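Local coordinates for protein Bd3459 (Bdellovibrio bacteriovorus, PDB 5CEB) that is a predatory endopeptidase of the peptidase S13 family, and probably cleaves D-alanine-containing peptide links of the bacterial cell wall, at residues N248-N253 and A340-S345; L244-N249 and P426-K431. The protein carries 2 engineered substitutions. All blocks are in the same frame, centred on the assembly; numbering follows the deposited sequence.

Contact 1. Residues N248-N253 and A340-S345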
loop_
_atom_site.group_PDB
_atom_site.type_symbol
_atom_site.label_atom_id
_atom_site.label_comp_id
_atom_site.label_asym_id
_atom_site.label_seq_id
_atom_site.Cartn_x
_atom_site.Cartn_y
_atom_site.Cartn_z
ATOM N N ASN A 248 3.203 1.871 -1.673
ATOM C CA ASN A 248 4.655 1.795 -1.938
ATOM C C ASN A 248 5.259 3.155 -2.261
ATOM O O ASN A 248 6.474 3.293 -2.238
ATOM C CB ASN A 248 4.949 0.870 -3.068
ATOM C CG ASN A 248 4.691 -0.598 -2.700
ATOM O OD1 ASN A 248 4.933 -1.013 -1.573
ATOM N ND2 ASN A 248 4.236 -1.341 -3.614
ATOM N N ASN A 249 4.434 4.143 -2.572
ATOM C CA ASN A 249 4.951 5.555 -2.692
ATOM C C ASN A 249 5.477 5.985 -1.331
ATOM O O ASN A 249 6.651 6.360 -1.189
ATOM C CB ASN A 249 3.851 6.510 -3.152
ATOM C CG ASN A 249 3.776 6.644 -4.659
ATOM O OD1 ASN A 249 4.621 6.123 -5.411
ATOM N ND2 ASN A 249 2.812 7.367 -5.103
ATOM N N GLN A 250 4.583 5.942 -0.321
ATOM C CA GLN A 250 4.899 6.309 1.072
ATOM C C GLN A 250 3.701 6.005 1.956
ATOM O O GLN A 250 2.566 6.381 1.635
ATOM C CB GLN A 250 5.215 7.813 1.246
ATOM C CG GLN A 250 5.927 8.188 2.569
ATOM C CD GLN A 250 6.709 9.526 2.494
ATOM O OE1 GLN A 250 7.518 9.838 3.381
ATOM N NE2 GLN A 250 6.481 10.307 1.424
ATOM N N SER A 251 3.930 5.273 3.019
ATOM C CA SER A 251 2.801 4.954 3.887
ATOM C C SER A 251 3.318 4.669 5.251
ATOM O O SER A 251 4.479 4.307 5.398
ATOM C CB SER A 251 2.003 3.762 3.327
ATOM O OG SER A 251 2.821 2.643 2.983
ATOM N N ASN A 252 2.442 4.764 6.242
ATOM C CA ASN A 252 2.740 4.102 7.517
ATOM C C ASN A 252 2.491 2.611 7.371
ATOM O O ASN A 252 2.386 2.109 6.252
ATOM C CB ASN A 252 2.005 4.737 8.694
ATOM C CG ASN A 252 0.536 4.653 8.555
ATOM O OD1 ASN A 252 0.006 3.822 7.813
ATOM N ND2 ASN A 252 -0.149 5.527 9.250
ATOM N N ASN A 253 2.398 1.888 8.474
ATOM C CA ASN A 253 2.265 0.430 8.418
ATOM C C ASN A 253 0.908 -0.095 8.004
ATOM O O ASN A 253 0.735 -1.334 7.789
ATOM C CB ASN A 253 2.619 -0.154 9.766
ATOM C CG ASN A 253 1.628 0.271 10.847
ATOM O OD1 ASN A 253 1.761 1.342 11.432
ATOM N ND2 ASN A 253 0.621 -0.559 11.105
ATOM N N ALA A 340 4.925 12.478 -4.456
ATOM C CA ALA A 340 4.455 12.144 -3.120
ATOM C C ALA A 340 5.197 10.879 -2.502
ATOM O O ALA A 340 4.953 10.485 -1.351
ATOM C CB ALA A 340 2.914 11.976 -3.141
ATOM N N SER A 341 6.192 10.334 -3.194
ATOM C CA SER A 341 6.851 9.175 -2.713
ATOM C C SER A 341 8.139 9.556 -2.043
ATOM O O SER A 341 8.674 10.654 -2.194
ATOM C CB SER A 341 7.120 8.203 -3.849
ATOM O OG SER A 341 8.265 8.564 -4.617
ATOM N N THR A 342 8.703 8.554 -1.395
ATOM C CA THR A 342 9.993 8.678 -0.755
ATOM C C THR A 342 11.164 8.803 -1.762
ATOM O O THR A 342 12.237 9.111 -1.343
ATOM C CB THR A 342 10.272 7.457 0.131
ATOM O OG1 THR A 342 10.259 6.310 -0.702
ATOM C CG2 THR A 342 9.233 7.303 1.251
ATOM N N VAL A 343 10.950 8.544 -3.055
ATOM C CA VAL A 343 11.988 8.734 -4.057
ATOM C C VAL A 343 11.709 9.915 -5.006
ATOM O O VAL A 343 12.405 10.101 -5.990
ATOM C CB VAL A 343 12.229 7.450 -4.831
ATOM C CG1 VAL A 343 12.695 6.343 -3.862
ATOM C CG2 VAL A 343 10.984 6.996 -5.626
ATOM N N GLY A 344 10.725 10.741 -4.680
ATOM C CA GLY A 344 10.352 11.851 -5.533
ATOM C C GLY A 344 11.405 12.926 -5.732
ATOM O O GLY A 344 11.428 13.569 -6.754
ATOM N N SER A 345 12.301 13.067 -4.770
ATOM C CA SER A 345 13.405 14.019 -4.840
ATOM C C SER A 345 14.756 13.368 -5.208
ATOM O O SER A 345 15.794 13.996 -5.041
ATOM C CB SER A 345 13.501 14.704 -3.478
ATOM O OG SER A 345 13.875 13.757 -2.480
HETATM O O HOH W 1 9.172 4.121 -1.275
#
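Asn249, the last residue of helix 240-249, lies against Ser341 in the loop before strand 354-361, with their CA atoms 4.1 Å apart. The chain leaves helical geometry at Gln250. Here the Asn249 carbonyl accepts a bond from the loop: Thr342 N donates to Asn249 O at 3.0 Å, with an N-H...O angle of 159°. Ser341 CA lies 3.2 Å from Asn249 O and adds a CA-H...O contact. Beside this bond Asn249 OD1 touches Ser341 CB at 3.6 Å. The Ser341 hydroxyl turns to its own loop instead. Its OG accepts from Val343 N at 3.1 Å, an ST turn, and also bonds to the Asp338 carbonyl.

Gln250 is almost fully extended. With CG anti to the backbone N (chi1 -164°), its chain reaches across the loop. The carboxamide NE2 donates to Ala340 O at 3.2 Å. That oxygen lies in the amide plane, but NE2 approaches it from above the carbonyl plane. Thr342 CG2 sits over a face of the same carboxamide, 3.6 Å from Gln250 CD. Thr342 OG1 bonds to Thr358 on strand 354-361, and a water that donates to Asn248 O lies close to it as well.

Ser251-Asn252-Asn253 fit the SxN motif of the penicillin-binding fold, and Lys357-Thr358 fit the start of its KTG motif. Lys73 donates to the carbonyl of Asn252. The contact is mostly polar and centred on the backbone. The Thr342 N-H bonds a carbonyl at the helix end, where the helix offers no further turn. Thr342 OG1 goes on to Thr358, so the loop joins the helix end before the SxN residues to the strand with the KTG-like residues.

Contact 2. Residues L244-N249 and P426-K431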
loop_
_atom_site.group_PDB
_atom_site.type_symbol
_atom_site.label_atom_id
_atom_site.label_comp_id
_atom_site.label_asym_id
_atom_site.label_seq_id
_atom_site.Cartn_x
_atom_site.Cartn_y
_atom_site.Cartn_z
ATOM N N LEU A 244 -1.834 -0.464 -4.084
ATOM C CA LEU A 244 -0.427 -0.833 -3.929
ATOM C C LEU A 244 0.520 0.324 -4.296
ATOM O O LEU A 244 1.532 0.544 -3.620
ATOM C CB LEU A 244 -0.097 -2.097 -4.731
ATOM C CG LEU A 244 -0.960 -3.307 -4.367
ATOM C CD1 LEU A 244 -0.791 -4.418 -5.416
ATOM C CD2 LEU A 244 -0.634 -3.738 -2.958
ATOM N N LYS A 245 0.175 1.045 -5.346
ATOM C CA LYS A 245 0.908 2.255 -5.726
ATOM C C LYS A 245 1.019 3.258 -4.584
ATOM O O LYS A 245 2.130 3.799 -4.283
ATOM C CB LYS A 245 0.326 2.926 -6.955
ATOM C CG LYS A 245 1.176 4.131 -7.487
ATOM C CD LYS A 245 2.437 3.692 -8.235
ATOM C CE LYS A 245 3.224 4.960 -8.639
ATOM N NZ LYS A 245 4.328 4.739 -9.641
ATOM N N ARG A 246 -0.128 3.496 -3.968
ATOM C CA ARG A 246 -0.204 4.392 -2.851
ATOM C C ARG A 246 0.624 3.865 -1.726
ATOM O O ARG A 246 1.426 4.607 -1.172
ATOM C CB ARG A 246 -1.644 4.630 -2.373
ATOM C CG ARG A 246 -1.773 5.119 -0.905
ATOM C CD ARG A 246 -1.750 6.637 -0.696
ATOM N NE ARG A 246 -2.769 7.306 -1.495
ATOM C CZ ARG A 246 -3.253 8.545 -1.304
ATOM N NH1 ARG A 246 -2.922 9.313 -0.252
ATOM N NH2 ARG A 246 -4.135 9.010 -2.189
ATOM N N MET A 247 0.443 2.599 -1.372
ATOM C CA MET A 247 1.205 2.014 -0.291
ATOM C C MET A 247 2.739 2.138 -0.467
ATOM O O MET A 247 3.462 2.422 0.478
ATOM C CB MET A 247 0.874 0.525 -0.180
ATOM C CG MET A 247 1.638 -0.207 0.905
ATOM S SD MET A 247 1.219 -1.927 0.988
ATOM C CE MET A 247 1.967 -2.590 -0.515
ATOM N N ASN A 248 3.203 1.871 -1.673
ATOM C CA ASN A 248 4.655 1.795 -1.938
ATOM C C ASN A 248 5.259 3.155 -2.261
ATOM O O ASN A 248 6.474 3.293 -2.238
ATOM C CB ASN A 248 4.949 0.870 -3.068
ATOM C CG ASN A 248 4.691 -0.598 -2.700
ATOM O OD1 ASN A 248 4.933 -1.013 -1.573
ATOM N ND2 ASN A 248 4.236 -1.341 -3.614
ATOM N N ASN A 249 4.434 4.143 -2.572
ATOM C CA ASN A 249 4.951 5.555 -2.692
ATOM C C ASN A 249 5.477 5.985 -1.331
ATOM O O ASN A 249 6.651 6.360 -1.189
ATOM C CB ASN A 249 3.851 6.510 -3.152
ATOM C CG ASN A 249 3.776 6.644 -4.659
ATOM O OD1 ASN A 249 4.621 6.123 -5.411
ATOM N ND2 ASN A 249 2.812 7.367 -5.103
ATOM N N PRO A 426 -2.477 8.166 -7.158
ATOM C CA PRO A 426 -3.100 6.917 -6.661
ATOM C C PRO A 426 -4.251 7.116 -5.649
ATOM O O PRO A 426 -4.157 6.713 -4.454
ATOM C CB PRO A 426 -1.906 6.160 -6.025
ATOM C CG PRO A 426 -0.991 7.236 -5.597
ATOM C CD PRO A 426 -1.158 8.388 -6.539
ATOM N N LEU A 427 -5.326 7.715 -6.131
ATOM C CA LEU A 427 -6.500 7.936 -5.280
ATOM C C LEU A 427 -7.181 6.558 -4.935
ATOM O O LEU A 427 -7.110 5.601 -5.693
ATOM C CB LEU A 427 -7.481 8.871 -5.943
ATOM C CG LEU A 427 -7.032 10.301 -6.061
ATOM C CD1 LEU A 427 -8.034 11.092 -6.928
ATOM C CD2 LEU A 427 -6.859 10.921 -4.702
ATOM N N PRO A 428 -7.791 6.477 -3.748
ATOM C CA PRO A 428 -8.448 5.264 -3.341
ATOM C C PRO A 428 -9.748 4.962 -4.134
ATOM O O PRO A 428 -10.307 3.855 -3.952
ATOM C CB PRO A 428 -8.768 5.494 -1.842
ATOM C CG PRO A 428 -8.852 6.934 -1.681
ATOM C CD PRO A 428 -8.044 7.582 -2.818
ATOM N N PHE A 429 -10.178 5.850 -5.024
ATOM C CA PHE A 429 -11.398 5.613 -5.831
ATOM C C PHE A 429 -11.045 5.979 -7.251
ATOM O O PHE A 429 -10.079 6.755 -7.458
ATOM C CB PHE A 429 -12.560 6.500 -5.334
ATOM C CG PHE A 429 -12.188 7.958 -5.112
ATOM C CD1 PHE A 429 -12.123 8.839 -6.177
ATOM C CD2 PHE A 429 -11.854 8.414 -3.846
ATOM C CE1 PHE A 429 -11.737 10.148 -5.976
ATOM C CE2 PHE A 429 -11.494 9.736 -3.633
ATOM C CZ PHE A 429 -11.439 10.610 -4.714
ATOM N N ASP A 430 -11.868 5.528 -8.202
ATOM C CA ASP A 430 -11.774 5.991 -9.607
ATOM C C ASP A 430 -13.192 6.156 -10.134
ATOM O O ASP A 430 -14.144 6.168 -9.321
ATOM C CB ASP A 430 -10.883 5.066 -10.474
ATOM C CG ASP A 430 -11.532 3.750 -10.811
ATOM O OD1 ASP A 430 -12.604 3.399 -10.248
ATOM O OD2 ASP A 430 -10.955 3.016 -11.623
ATOM N N LYS A 431 -13.335 6.304 -11.449
ATOM C CA LYS A 431 -14.654 6.541 -12.055
ATOM C C LYS A 431 -15.650 5.389 -12.018
ATOM O O LYS A 431 -16.773 5.564 -12.454
ATOM C CB LYS A 431 -14.525 7.067 -13.481
ATOM C CG LYS A 431 -14.081 6.032 -14.503
ATOM C CD LYS A 431 -13.679 6.691 -15.842
ATOM C CE LYS A 431 -12.732 5.803 -16.647
ATOM N NZ LYS A 431 -12.458 6.304 -18.041
#
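Pro426 rests against one side of helix 240-249, with its CA 5.4 Å from that of Arg246. Residues 426-431 form an irregular loop that touches the helix with its first three residues and then leads away. The Pro426 ring sits over the turn formed by Lys245, Arg246 and Asn249. Its CB approaches the helix backbone, 3.8 Å from Arg246 N, and its CG reaches Asn249 ND2, also at 3.8 Å. Lys245 adds its aliphatic part, with CG 4.0 Å from Pro426 CB.

The polar part of the contact belongs to Arg246. Its CG points away from the backbone N (chi1 158°), and the chain then bends at chi2 and chi3, which brings the edge of the guanidinium to the Pro426 carbonyl. Arg246 NH2 donates to Pro426 O at 3.2 Å, with an N-H...O angle of 154°. Arg246 NE makes a weak bond to the same oxygen at 3.3 Å. The oxygen lies in the guanidinium plane, yet NH2 stands 55° out of the carbonyl plane and is not on a lone pair. Beyond it, Leu427 CD2 comes to 4.2 Å from Arg246 NH2.

Lys245 turns its amine away from the proline. NZ forms a salt bridge with Asp338 and bonds to the carbonyls of Ser329 and Met332 and to the Tyr421 hydroxyl. The loop goes on past helix 118-130, where Pro428 and Arg246 both touch Asn119 and Phe429 stacks on Phe123. Leu244 and Met247 touch helices 72-84 and 254-262. Helix 240-249 thus has those two helices on the side of Leu244 and Met247, and the loop beside Arg246. That loop leads to strand 436-437, an outermost strand of the mixed six-stranded sheet, and so links the helix to that sheet.

Contacts 1 and 2 both use helix 240-249 and share Asn248 and Asn249 in sequence; their centres lie 12 Å apart. Contact 1 is at the end of the helix and is partly buried, with Gln250 and Ala340 exposed. Contact 2 is on the side of the helix and has no exposed touching residue. Both use backbone carbonyls as acceptors. In contact 1 the donors are a backbone N-H and a carboxamide; in contact 2 the donor is an arginine edge, with proline packing added. Asn249 meets both loops: Ser341 in one and Pro426 in the other. Asp338 also links them, bonding Ser341 through its carbonyl and Lys245 through its carboxylate.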